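PDB 2EX5: DNA endonuclease I-CeuI from Chlamydomonas eugametos, which cleaves DNA in group I intron homing, as a magnesium-dependent homodimer that recognises a degenerate 17-19 bp sequence and makes a staggered cut. Local coordinates for residues C[186-189]-C[190-193]; C[113-116]-C[117-120]; C[196-199]-C[200-203]. The protein carries 1 engineered substitution. One frame throughout, in Å; residues are numbered along the deposited sequence.

Contact 1 (C[186-189]-C[190-193]); sequences RKQQ and GQSN. With nucleotides of chain B; nucleotides of chain A.
Gln188 and Gln191 are the first and last residues of a type II beta turn that carries two glutamine side chains into the DNA. Gln191 N donates to Gln188 O at 3.0 Å, closing the turn. Gly190 suits the third position, where the backbone angles would drive any CB into Gln189 O. Gln191 has CG pointing opposite its backbone N (chi1 -153°) and runs on extended, so that its amide reaches past the aliphatic part of Gln188, with Gln191 NE2 3.4 Å from Gln188 CG. The two side chains pass each other at a slant, amide planes 49° apart. Asn193 ND2 donates to a lone pair of Gln191 OE1 at 3.2 Å, in the carbonyl plane, which helps fix the rotation of that amide; the same OE1 lies 3.3 Å from O2 of DC11 of chain A, a close approach of two acceptors, not a hydrogen bond. Gln188, also extended, lays its amide among the sugars of DA17 and DC18 of chain B. Behind it, two backbone N-H groups grip one phosphate oxygen: Lys187 N meets DC18 OP1 at 2.8 Å and 172°, Gln188 N the same OP1 at 3.2 Å. A salt bridge from Arg186 to Glu194, which also accepts from Gly190 N, spans this DNA-binding loop, which follows helix 171-185 and leads toward helix 199-206.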
ATOM      1  N   ARG C 186       5.580  -5.880  17.970  1.00 28.08           N
ATOM      2  CA  ARG C 186       4.137  -6.167  17.888  1.00 26.74           C
ATOM      3  C   ARG C 186       3.283  -5.075  17.336  1.00 24.48           C
ATOM      4  O   ARG C 186       3.478  -3.913  17.616  1.00 26.02           O
ATOM      5  CB  ARG C 186       3.548  -6.661  19.193  1.00 23.39           C
ATOM      6  CG  ARG C 186       4.160  -7.914  19.692  1.00 25.47           C
ATOM      7  CD  ARG C 186       3.468  -8.293  20.989  1.00 27.91           C
ATOM      8  NE  ARG C 186       2.093  -8.753  20.773  1.00 28.89           N
ATOM      9  CZ  ARG C 186       1.358  -9.286  21.725  1.00 32.52           C
ATOM     10  NH1 ARG C 186       1.827  -9.339  23.013  1.00 34.67           N
ATOM     11  NH2 ARG C 186       0.150  -9.718  21.407  1.00 30.36           N
ATOM     12  N   LYS C 187       2.270  -5.408  16.563  1.00 23.59           N
ATOM     13  CA  LYS C 187       1.375  -4.369  16.039  1.00 24.76           C
ATOM     14  C   LYS C 187      -0.074  -4.646  16.448  1.00 25.32           C
ATOM     15  O   LYS C 187      -0.956  -3.752  16.327  1.00 24.12           O
ATOM     16  CB  LYS C 187       1.395  -4.493  14.529  1.00 25.46           C
ATOM     17  CG  LYS C 187       1.847  -3.345  13.769  1.00 30.27           C
ATOM     18  CD  LYS C 187       3.232  -3.081  13.930  1.00 31.04           C
ATOM     19  CE  LYS C 187       3.372  -1.636  14.158  1.00 33.05           C
ATOM     20  NZ  LYS C 187       2.263  -0.922  13.537  1.00 35.78           N
ATOM     21  N   GLN C 188      -0.329  -5.863  16.919  1.00 25.77           N
ATOM     22  CA  GLN C 188      -1.720  -6.289  17.334  1.00 28.74           C
ATOM     23  C   GLN C 188      -1.866  -6.706  18.831  1.00 28.69           C
ATOM     24  O   GLN C 188      -2.738  -7.487  19.143  1.00 27.80           O
ATOM     25  CB  GLN C 188      -2.191  -7.487  16.467  1.00 26.69           C
ATOM     26  CG  GLN C 188      -2.241  -7.157  15.022  1.00 30.08           C
ATOM     27  CD  GLN C 188      -2.474  -8.354  14.157  1.00 29.43           C
ATOM     28  OE1 GLN C 188      -2.956  -8.209  13.058  1.00 30.84           O
ATOM     29  NE2 GLN C 188      -2.238  -9.540  14.680  1.00 28.62           N
ATOM     30  N   GLN C 189      -0.981  -6.271  19.712  1.00 30.00           N
ATOM     31  CA  GLN C 189      -1.168  -6.455  21.171  1.00 31.43           C
ATOM     32  C   GLN C 189      -2.566  -6.035  21.608  1.00 31.27           C
ATOM     33  O   GLN C 189      -3.059  -4.949  21.193  1.00 32.00           O
ATOM     34  CB  GLN C 189      -0.118  -5.693  21.957  1.00 33.24           C
ATOM     35  CG  GLN C 189      -0.107  -5.905  23.540  1.00 35.58           C
ATOM     36  CD  GLN C 189       1.258  -5.514  24.149  1.00 36.21           C
ATOM     37  OE1 GLN C 189       1.610  -5.863  25.310  1.00 37.45           O
ATOM     38  NE2 GLN C 189       2.051  -4.836  23.361  1.00 37.18           N
ATOM     39  N   GLY C 190      -3.234  -6.904  22.400  1.00 32.81           N
ATOM     40  CA  GLY C 190      -4.652  -6.664  22.787  1.00 32.73           C
ATOM     41  C   GLY C 190      -5.741  -7.182  21.842  1.00 34.90           C
ATOM     42  O   GLY C 190      -6.970  -7.109  22.149  1.00 32.76           O
ATOM     43  N   GLN C 191      -5.337  -7.743  20.683  1.00 36.86           N
ATOM     44  CA  GLN C 191      -6.308  -8.396  19.778  1.00 36.38           C
ATOM     45  C   GLN C 191      -6.758  -9.653  20.472  1.00 35.09           C
ATOM     46  O   GLN C 191      -6.024 -10.258  21.177  1.00 33.05           O
ATOM     47  CB  GLN C 191      -5.641  -8.773  18.445  1.00 39.70           C
ATOM     48  CG  GLN C 191      -6.594  -8.840  17.257  1.00 42.81           C
ATOM     49  CD  GLN C 191      -5.885  -8.564  15.900  1.00 46.06           C
ATOM     50  OE1 GLN C 191      -5.578  -9.513  15.104  1.00 47.39           O
ATOM     51  NE2 GLN C 191      -5.620  -7.271  15.629  1.00 45.51           N
ATOM     52  N   SER C 192      -7.977 -10.063  20.195  1.00 36.35           N
ATOM     53  CA  SER C 192      -8.641 -11.141  20.895  1.00 36.04           C
ATOM     54  C   SER C 192      -7.981 -12.454  20.668  1.00 36.43           C
ATOM     55  O   SER C 192      -7.949 -13.301  21.579  1.00 34.29           O
ATOM     56  CB  SER C 192     -10.156 -11.208  20.519  1.00 37.66           C
ATOM     57  OG  SER C 192     -10.486 -11.053  19.119  1.00 36.34           O
ATOM     58  N   ASN C 193      -7.426 -12.631  19.452  1.00 37.83           N
ATOM     59  CA  ASN C 193      -6.644 -13.869  19.102  1.00 37.57           C
ATOM     60  C   ASN C 193      -5.154 -13.980  19.571  1.00 37.74           C
ATOM     61  O   ASN C 193      -4.490 -15.013  19.330  1.00 37.93           O
ATOM     62  CB  ASN C 193      -6.805 -14.265  17.610  1.00 38.58           C
ATOM     63  CG  ASN C 193      -6.083 -13.309  16.628  1.00 40.36           C
ATOM     64  OD1 ASN C 193      -5.708 -13.707  15.477  1.00 41.21           O
ATOM     65  ND2 ASN C 193      -5.890 -12.046  17.056  1.00 39.19           N
TER
ATOM     66  P    DC B  18       2.188  -8.239  14.301  1.00 35.03           P
ATOM     67  OP1  DC B  18       1.755  -8.003  15.687  1.00 30.32           O
ATOM     68  OP2  DC B  18       3.414  -7.591  13.824  1.00 29.77           O
ATOM     69  O5'  DC B  18       2.524  -9.770  14.022  1.00 32.60           O
ATOM     70  C5'  DC B  18       2.093 -11.020  14.666  1.00 33.82           C
ATOM     71  C4'  DC B  18       0.578 -11.241  14.646  1.00 34.40           C
ATOM     72  O4'  DC B  18       0.102 -11.240  13.286  1.00 35.00           O
ATOM     73  C3'  DC B  18       0.105 -12.592  15.169  1.00 33.59           C
ATOM     74  O3'  DC B  18      -0.120 -12.459  16.571  1.00 30.68           O
ATOM     75  C2'  DC B  18      -1.187 -12.947  14.392  1.00 32.14           C
ATOM     76  C1'  DC B  18      -0.888 -12.235  13.089  1.00 34.85           C
ATOM     77  N1   DC B  18      -0.509 -13.009  11.774  1.00 32.45           N
ATOM     78  C2   DC B  18      -1.501 -13.814  11.254  1.00 31.74           C
ATOM     79  O2   DC B  18      -2.471 -13.866  11.982  1.00 32.73           O
ATOM     80  N3   DC B  18      -1.356 -14.499  10.053  1.00 30.32           N
ATOM     81  C4   DC B  18      -0.224 -14.314   9.382  1.00 29.02           C
ATOM     82  N4   DC B  18      -0.125 -15.010   8.245  1.00 29.35           N
ATOM     83  C5   DC B  18       0.846 -13.501   9.883  1.00 30.66           C
ATOM     84  C6   DC B  18       0.686 -12.856  11.100  1.00 32.58           C
TER
ATOM     85  P    DC A  11     -11.551 -14.473  15.048  1.00 43.33           P
ATOM     86  OP1  DC A  11     -11.728 -14.708  16.498  1.00 45.55           O
ATOM     87  OP2  DC A  11     -12.523 -14.163  13.968  1.00 43.85           O
ATOM     88  O5'  DC A  11     -10.699 -13.110  15.005  1.00 45.48           O
ATOM     89  C5'  DC A  11      -9.721 -12.681  16.010  1.00 44.15           C
ATOM     90  C4'  DC A  11      -9.097 -11.368  15.476  1.00 44.64           C
ATOM     91  O4'  DC A  11      -8.608 -11.473  14.106  1.00 43.25           O
ATOM     92  C3'  DC A  11     -10.062 -10.194  15.482  1.00 45.10           C
ATOM     93  O3'  DC A  11      -9.460  -9.330  16.402  1.00 49.50           O
ATOM     94  C2'  DC A  11     -10.117  -9.712  14.005  1.00 44.69           C
ATOM     95  C1'  DC A  11      -8.786 -10.224  13.448  1.00 40.60           C
ATOM     96  N1   DC A  11      -8.560 -10.460  11.943  1.00 37.03           N
ATOM     97  C2   DC A  11      -7.408  -9.904  11.297  1.00 34.95           C
ATOM     98  O2   DC A  11      -6.580  -9.168  11.987  1.00 30.75           O
ATOM     99  N3   DC A  11      -7.251 -10.252   9.934  1.00 31.57           N
ATOM    100  C4   DC A  11      -8.154 -11.043   9.272  1.00 31.96           C
ATOM    101  N4   DC A  11      -7.957 -11.339   7.976  1.00 26.10           N
ATOM    102  C5   DC A  11      -9.305 -11.630   9.940  1.00 31.84           C
ATOM    103  C6   DC A  11      -9.433 -11.307  11.241  1.00 36.15           C
TER
ATOM    104  P    DA B  17       1.922  -4.329   9.027  1.00 26.52           P
ATOM    105  OP1  DA B  17       2.087  -3.106   9.827  1.00 29.97           O
ATOM    106  OP2  DA B  17       3.096  -4.965   8.350  1.00 32.19           O
ATOM    107  O5'  DA B  17       1.334  -5.547   9.914  1.00 26.19           O
ATOM    108  C5'  DA B  17       0.179  -5.316  10.854  1.00 27.78           C
ATOM    109  C4'  DA B  17      -0.078  -6.612  11.622  1.00 26.66           C
ATOM    110  O4'  DA B  17      -0.742  -7.502  10.652  1.00 29.18           O
ATOM    111  C3'  DA B  17       1.171  -7.347  12.010  1.00 30.11           C
ATOM    112  O3'  DA B  17       1.034  -7.674  13.364  1.00 28.56           O
ATOM    113  C2'  DA B  17       1.132  -8.621  11.074  1.00 27.91           C
ATOM    114  C1'  DA B  17      -0.343  -8.807  10.816  1.00 26.20           C
ATOM    115  N9   DA B  17      -0.780  -9.714   9.710  1.00 27.87           N
ATOM    116  C8   DA B  17      -0.166 -10.015   8.475  1.00 28.43           C
ATOM    117  N7   DA B  17      -0.844 -10.866   7.763  1.00 29.20           N
ATOM    118  C5   DA B  17      -1.959 -11.209   8.568  1.00 27.73           C
ATOM    119  C6   DA B  17      -3.073 -12.095   8.426  1.00 26.84           C
ATOM    120  N6   DA B  17      -3.313 -12.909   7.390  1.00 22.64           N
ATOM    121  N1   DA B  17      -3.989 -12.144   9.435  1.00 25.95           N
ATOM    122  C2   DA B  17      -3.807 -11.374  10.541  1.00 28.17           C
ATOM    123  N3   DA B  17      -2.824 -10.467  10.792  1.00 27.00           N
ATOM    124  C4   DA B  17      -1.922 -10.465   9.757  1.00 26.39           C
TER

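Contact 2 (C[113-116]-C[117-120]); sequences SGSN and ATLV. With nucleotides of chain A.
Ser115 and Thr118 shape the turn of a beta hairpin, the link between antiparallel strands 108-111 and 118-123 in the DNA-binding sheet of this LAGLIDADG endonuclease. Thr118 N donates to Ser115 OG at 3.1 Å, a bent bond of 138°. The serine hydroxyl stands between its own backbone N and carbonyl carbon (chi1 68°), which turns it toward the start of the strand, and it also bonds to Lys112 O. A short side chain with a hydroxyl suits the place, since one oxygen joins backbone on both sides of the turn. Alongside, Thr118 CG2 packs 3.8 Å from Ser115 CB. Gly114 takes a positive phi (72°), easy for a residue without a side chain, where the chain turns back toward strand 118-123. Ser113 OG donates to OP2 of DG9 of chain A at 3.1 Å, while Ser113 CB lies 3.8 Å from C7, the methyl carbon of DT10 of chain A; Asn116 and Thr118 also pack on the DNA backbone. Ala117 is small enough to be buried against Leu8, His90 and Val91. Beyond the turn, Thr118 and Val120 lean on strand 79-90, the next in the sheet, while Leu119 packs against helix 94-104.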
ATOM      1  N   SER C 113      -7.672 -16.797   2.612  1.00 35.32           N
ATOM      2  CA  SER C 113      -8.841 -17.379   3.184  1.00 37.24           C
ATOM      3  C   SER C 113      -9.814 -16.303   3.651  1.00 37.52           C
ATOM      4  O   SER C 113      -9.420 -15.348   4.327  1.00 38.19           O
ATOM      5  CB  SER C 113      -8.382 -18.259   4.332  1.00 38.25           C
ATOM      6  OG  SER C 113      -9.454 -18.491   5.213  1.00 42.32           O
ATOM      7  N   GLY C 114     -11.075 -16.473   3.272  1.00 37.56           N
ATOM      8  CA  GLY C 114     -12.192 -15.611   3.647  1.00 37.16           C
ATOM      9  C   GLY C 114     -12.207 -14.247   2.989  1.00 38.34           C
ATOM     10  O   GLY C 114     -12.682 -13.248   3.567  1.00 37.23           O
ATOM     11  N   SER C 115     -11.669 -14.146   1.777  1.00 37.37           N
ATOM     12  CA  SER C 115     -11.710 -12.838   1.137  1.00 36.70           C
ATOM     13  C   SER C 115     -12.406 -13.095  -0.172  1.00 35.05           C
ATOM     14  O   SER C 115     -12.348 -14.206  -0.627  1.00 36.38           O
ATOM     15  CB  SER C 115     -10.291 -12.253   0.929  1.00 35.32           C
ATOM     16  OG  SER C 115      -9.612 -13.010  -0.033  1.00 33.86           O
ATOM     17  N   ASN C 116     -13.031 -12.067  -0.739  1.00 36.26           N
ATOM     18  CA  ASN C 116     -13.572 -12.083  -2.111  1.00 35.95           C
ATOM     19  C   ASN C 116     -12.559 -12.619  -3.077  1.00 34.84           C
ATOM     20  O   ASN C 116     -12.794 -13.640  -3.669  1.00 33.38           O
ATOM     21  CB  ASN C 116     -14.192 -10.739  -2.527  1.00 35.39           C
ATOM     22  CG  ASN C 116     -15.447 -10.426  -1.688  1.00 39.69           C
ATOM     23  OD1 ASN C 116     -15.927 -11.292  -0.952  1.00 40.49           O
ATOM     24  ND2 ASN C 116     -15.950  -9.209  -1.768  1.00 40.16           N
ATOM     25  N   ALA C 117     -11.380 -11.991  -3.137  1.00 34.88           N
ATOM     26  CA  ALA C 117     -10.488 -12.157  -4.318  1.00 31.87           C
ATOM     27  C   ALA C 117      -9.045 -11.679  -4.028  1.00 30.88           C
ATOM     28  O   ALA C 117      -8.181 -11.460  -4.964  1.00 28.34           O
ATOM     29  CB  ALA C 117     -11.128 -11.523  -5.574  1.00 29.91           C
ATOM     30  N   THR C 118      -8.731 -11.637  -2.717  1.00 29.97           N
ATOM     31  CA  THR C 118      -7.345 -11.357  -2.401  1.00 30.05           C
ATOM     32  C   THR C 118      -6.312 -12.464  -2.365  1.00 29.05           C
ATOM     33  O   THR C 118      -6.537 -13.555  -1.897  1.00 30.92           O
ATOM     34  CB  THR C 118      -7.089 -10.389  -1.217  1.00 32.84           C
ATOM     35  OG1 THR C 118      -6.561 -11.100  -0.138  1.00 40.43           O
ATOM     36  CG2 THR C 118      -8.239  -9.587  -0.815  1.00 30.66           C
ATOM     37  N   LEU C 119      -5.110 -12.129  -2.726  1.00 25.87           N
ATOM     38  CA  LEU C 119      -4.060 -13.132  -2.797  1.00 25.52           C
ATOM     39  C   LEU C 119      -2.960 -12.734  -1.834  1.00 22.90           C
ATOM     40  O   LEU C 119      -2.864 -11.596  -1.577  1.00 24.31           O
ATOM     41  CB  LEU C 119      -3.528 -13.071  -4.258  1.00 25.51           C
ATOM     42  CG  LEU C 119      -4.013 -14.062  -5.356  1.00 26.98           C
ATOM     43  CD1 LEU C 119      -5.442 -14.794  -5.157  1.00 26.71           C
ATOM     44  CD2 LEU C 119      -3.701 -13.646  -6.832  1.00 26.67           C
ATOM     45  N   VAL C 120      -2.100 -13.637  -1.354  1.00 21.66           N
ATOM     46  CA  VAL C 120      -1.068 -13.323  -0.402  1.00 22.07           C
ATOM     47  C   VAL C 120       0.099 -14.046  -0.932  1.00 23.90           C
ATOM     48  O   VAL C 120      -0.026 -15.200  -1.291  1.00 28.07           O
ATOM     49  CB  VAL C 120      -1.370 -13.798   1.048  1.00 20.38           C
ATOM     50  CG1 VAL C 120      -0.219 -13.442   1.994  1.00 20.00           C
ATOM     51  CG2 VAL C 120      -2.546 -13.100   1.527  1.00 22.42           C
TER
ATOM     52  P    DG A   9      -9.159 -22.398   5.546  1.00 50.51           P
ATOM     53  OP1  DG A   9     -10.086 -23.542   5.846  1.00 51.00           O
ATOM     54  OP2  DG A   9      -9.493 -21.476   4.417  1.00 51.75           O
ATOM     55  O5'  DG A   9      -8.902 -21.630   6.956  1.00 47.06           O
ATOM     56  C5'  DG A   9      -8.873 -22.453   8.153  1.00 44.12           C
ATOM     57  C4'  DG A   9      -8.678 -21.628   9.390  1.00 43.55           C
ATOM     58  O4'  DG A   9      -7.325 -21.056   9.524  1.00 41.77           O
ATOM     59  C3'  DG A   9      -9.657 -20.468   9.381  1.00 42.71           C
ATOM     60  O3'  DG A   9     -10.170 -20.453  10.723  1.00 46.49           O
ATOM     61  C2'  DG A   9      -8.790 -19.236   9.068  1.00 40.34           C
ATOM     62  C1'  DG A   9      -7.376 -19.623   9.566  1.00 37.75           C
ATOM     63  N9   DG A   9      -6.295 -18.970   8.776  1.00 33.82           N
ATOM     64  C8   DG A   9      -6.053 -19.127   7.405  1.00 31.35           C
ATOM     65  N7   DG A   9      -5.082 -18.409   6.947  1.00 29.95           N
ATOM     66  C5   DG A   9      -4.616 -17.705   8.094  1.00 30.14           C
ATOM     67  C6   DG A   9      -3.547 -16.771   8.340  1.00 31.73           C
ATOM     68  O6   DG A   9      -2.710 -16.271   7.544  1.00 30.98           O
ATOM     69  N1   DG A   9      -3.475 -16.259   9.696  1.00 29.20           N
ATOM     70  C2   DG A   9      -4.279 -16.646  10.704  1.00 29.23           C
ATOM     71  N2   DG A   9      -4.048 -16.011  11.934  1.00 26.49           N
ATOM     72  N3   DG A   9      -5.235 -17.601  10.494  1.00 27.47           N
ATOM     73  C4   DG A   9      -5.375 -18.049   9.217  1.00 30.25           C
ATOM     74  P    DT A  10     -11.477 -19.568  10.961  1.00 48.92           P
ATOM     75  OP1  DT A  10     -12.326 -20.329  11.851  1.00 47.77           O
ATOM     76  OP2  DT A  10     -11.901 -19.108   9.605  1.00 48.53           O
ATOM     77  O5'  DT A  10     -10.854 -18.318  11.769  1.00 46.91           O
ATOM     78  C5'  DT A  10     -10.025 -18.509  12.886  1.00 43.07           C
ATOM     79  C4'  DT A  10      -9.417 -17.143  13.199  1.00 43.07           C
ATOM     80  O4'  DT A  10      -8.292 -16.682  12.375  1.00 40.68           O
ATOM     81  C3'  DT A  10     -10.422 -15.987  13.185  1.00 41.41           C
ATOM     82  O3'  DT A  10     -10.486 -15.539  14.585  1.00 43.65           O
ATOM     83  C2'  DT A  10      -9.885 -14.946  12.175  1.00 40.08           C
ATOM     84  C1'  DT A  10      -8.394 -15.259  12.124  1.00 37.88           C
ATOM     85  N1   DT A  10      -7.723 -14.981  10.861  1.00 35.23           N
ATOM     86  C2   DT A  10      -6.684 -14.059  10.780  1.00 33.50           C
ATOM     87  O2   DT A  10      -6.292 -13.419  11.703  1.00 34.93           O
ATOM     88  N3   DT A  10      -6.090 -13.859   9.545  1.00 29.77           N
ATOM     89  C4   DT A  10      -6.445 -14.548   8.403  1.00 30.50           C
ATOM     90  O4   DT A  10      -5.837 -14.349   7.380  1.00 28.67           O
ATOM     91  C5   DT A  10      -7.582 -15.434   8.521  1.00 30.06           C
ATOM     92  C7   DT A  10      -8.294 -15.845   7.300  1.00 33.84           C
ATOM     93  C6   DT A  10      -8.163 -15.631   9.705  1.00 32.82           C
TER

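Contact 3 (C[196-199]-C[200-203]); sequences FPNL and EAAQ
Asn198 caps the amino end of helix 199-206, reaching its OD1 to the amide of Ala201, while Phe196 lays a ring face against Ala202. The capping bond, Ala201 N to Asn198 OD1, is 3.1 Å long and nearly straight at 165°, with the donor above the carbonyl plane instead of on a lone pair. Asn198 makes it by holding CG between its backbone N and carbonyl carbon (chi1 71°), a conformation that folds the amide back over the first turn. Glu200 crosses it at about a right angle, its OE1 3.1 Å from Asn198 ND2, though poorly directed for a hydrogen bond. The Phe196 ring receives Ala202 CB over one face in a CH-pi contact, 4.2 Å from ring centroid to CB and 25° off the ring normal. Its neighbour Pro197 touches Ala201 with CD, 3.9 Å from Ala201 CB; both alanines are small enough to let the incoming chain lie close to the helix. Leu199 and the extended Gln203 run askew to each other, Leu199 CD1 3.9 Å from Gln203 CD, beside the backbone bond from Gln203 N to Leu199 O (3.0 Å). Trp182 of helix 171-185 packs on Phe196 and Ala202, and Leu199 leans on Leu179 and Asp183. Replacing Asn198 with an alanine would probably leave Ala201 N without its capping acceptor and fray the first turn. Chemically, the amide oxygen pairs with an N-H that the helix itself cannot bond, and the acidic Glu200 near this end is likely to interact favourably with the helix dipole.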
ATOM      1  N   PHE C 196       0.034 -14.207  23.391  1.00 29.39           N
ATOM      2  CA  PHE C 196       0.379 -13.617  24.737  1.00 30.40           C
ATOM      3  C   PHE C 196      -0.043 -12.157  24.930  1.00 31.49           C
ATOM      4  O   PHE C 196       0.178 -11.274  24.030  1.00 32.01           O
ATOM      5  CB  PHE C 196       1.835 -13.849  25.186  1.00 27.47           C
ATOM      6  CG  PHE C 196       2.207 -15.313  25.205  1.00 30.65           C
ATOM      7  CD1 PHE C 196       2.687 -15.960  24.032  1.00 27.38           C
ATOM      8  CD2 PHE C 196       2.024 -16.087  26.361  1.00 28.63           C
ATOM      9  CE1 PHE C 196       2.980 -17.279  24.019  1.00 27.57           C
ATOM     10  CE2 PHE C 196       2.316 -17.471  26.368  1.00 30.99           C
ATOM     11  CZ  PHE C 196       2.795 -18.094  25.180  1.00 30.17           C
ATOM     12  N   PRO C 197      -0.660 -11.872  26.120  1.00 31.24           N
ATOM     13  CA  PRO C 197      -1.136 -10.531  26.487  1.00 30.55           C
ATOM     14  C   PRO C 197      -0.053  -9.500  26.372  1.00 29.25           C
ATOM     15  O   PRO C 197      -0.368  -8.365  26.050  1.00 29.16           O
ATOM     16  CB  PRO C 197      -1.443 -10.654  28.027  1.00 32.41           C
ATOM     17  CG  PRO C 197      -1.530 -12.006  28.314  1.00 32.42           C
ATOM     18  CD  PRO C 197      -0.920 -12.840  27.190  1.00 32.36           C
ATOM     19  N   ASN C 198       1.158  -9.885  26.781  1.00 28.15           N
ATOM     20  CA  ASN C 198       2.222  -8.956  26.946  1.00 29.79           C
ATOM     21  C   ASN C 198       3.502  -9.667  27.101  1.00 30.09           C
ATOM     22  O   ASN C 198       3.519 -10.860  27.117  1.00 27.79           O
ATOM     23  CB  ASN C 198       2.017  -7.948  28.139  1.00 31.65           C
ATOM     24  CG  ASN C 198       2.139  -8.597  29.571  1.00 32.79           C
ATOM     25  OD1 ASN C 198       2.146  -9.841  29.761  1.00 32.00           O
ATOM     26  ND2 ASN C 198       2.226  -7.698  30.592  1.00 33.43           N
ATOM     27  N   LEU C 199       4.602  -8.928  27.200  1.00 30.02           N
ATOM     28  CA  LEU C 199       5.922  -9.535  27.337  1.00 30.52           C
ATOM     29  C   LEU C 199       6.159 -10.464  28.582  1.00 33.62           C
ATOM     30  O   LEU C 199       6.786 -11.585  28.487  1.00 35.41           O
ATOM     31  CB  LEU C 199       6.951  -8.381  27.237  1.00 27.81           C
ATOM     32  CG  LEU C 199       8.398  -8.812  27.443  1.00 28.16           C
ATOM     33  CD1 LEU C 199       8.892  -9.847  26.329  1.00 29.23           C
ATOM     34  CD2 LEU C 199       9.381  -7.778  27.564  1.00 26.63           C
ATOM     35  N   GLU C 200       5.660 -10.026  29.755  1.00 36.17           N
ATOM     36  CA  GLU C 200       5.868 -10.706  31.013  1.00 36.50           C
ATOM     37  C   GLU C 200       5.255 -12.085  31.011  1.00 35.69           C
ATOM     38  O   GLU C 200       5.872 -13.037  31.477  1.00 35.90           O
ATOM     39  CB  GLU C 200       5.200  -9.877  32.160  1.00 41.00           C
ATOM     40  CG  GLU C 200       5.942  -8.585  32.683  1.00 44.04           C
ATOM     41  CD  GLU C 200       6.015  -7.390  31.686  1.00 47.67           C
ATOM     42  OE1 GLU C 200       5.277  -7.319  30.652  1.00 48.83           O
ATOM     43  OE2 GLU C 200       6.862  -6.499  31.949  1.00 50.81           O
ATOM     44  N   ALA C 201       3.985 -12.157  30.609  1.00 33.88           N
ATOM     45  CA  ALA C 201       3.277 -13.357  30.450  1.00 33.62           C
ATOM     46  C   ALA C 201       4.026 -14.399  29.579  1.00 34.90           C
ATOM     47  O   ALA C 201       3.929 -15.609  29.858  1.00 35.92           O
ATOM     48  CB  ALA C 201       1.902 -13.044  29.865  1.00 32.52           C
ATOM     49  N   ALA C 202       4.770 -13.943  28.567  1.00 34.06           N
ATOM     50  CA  ALA C 202       5.478 -14.844  27.619  1.00 34.41           C
ATOM     51  C   ALA C 202       6.780 -15.348  28.218  1.00 36.33           C
ATOM     52  O   ALA C 202       7.125 -16.569  28.115  1.00 38.08           O
ATOM     53  CB  ALA C 202       5.724 -14.158  26.262  1.00 28.68           C
ATOM     54  N   GLN C 203       7.531 -14.429  28.836  1.00 37.12           N
ATOM     55  CA  GLN C 203       8.636 -14.847  29.663  1.00 38.66           C
ATOM     56  C   GLN C 203       8.224 -15.806  30.823  1.00 40.70           C
ATOM     57  O   GLN C 203       9.005 -16.687  31.122  1.00 43.12           O
ATOM     58  CB  GLN C 203       9.357 -13.617  30.214  1.00 37.12           C
ATOM     59  CG  GLN C 203       9.931 -12.670  29.160  1.00 38.23           C
ATOM     60  CD  GLN C 203      10.250 -11.286  29.701  1.00 36.78           C
ATOM     61  OE1 GLN C 203       9.494 -10.709  30.488  1.00 40.24           O
ATOM     62  NE2 GLN C 203      11.349 -10.760  29.281  1.00 35.27           N
TER

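All three contacts are local turns or caps, and they follow one another along the chain as contact 2, contact 1 and contact 3. Contacts 1 and 3 touch, their centres 12 Å apart: Arg186 NH1 lies 2.7 Å from Phe196 O, a probable hydrogen bond tying the DNA-binding loop to the chain entering the last helix. Contact 2 stands apart, about 12 Å from contact 1 and about 21 Å from contact 3 between nearest atoms. Contacts 1 and 2 both reach chain A of the DNA, at successive nucleotides DG9 to DC11. The Thr118 side chain is about 10 Å from that of Glu62 and the Phe196 side chain about 11 Å from that of Asp82, both magnesium-binding residues.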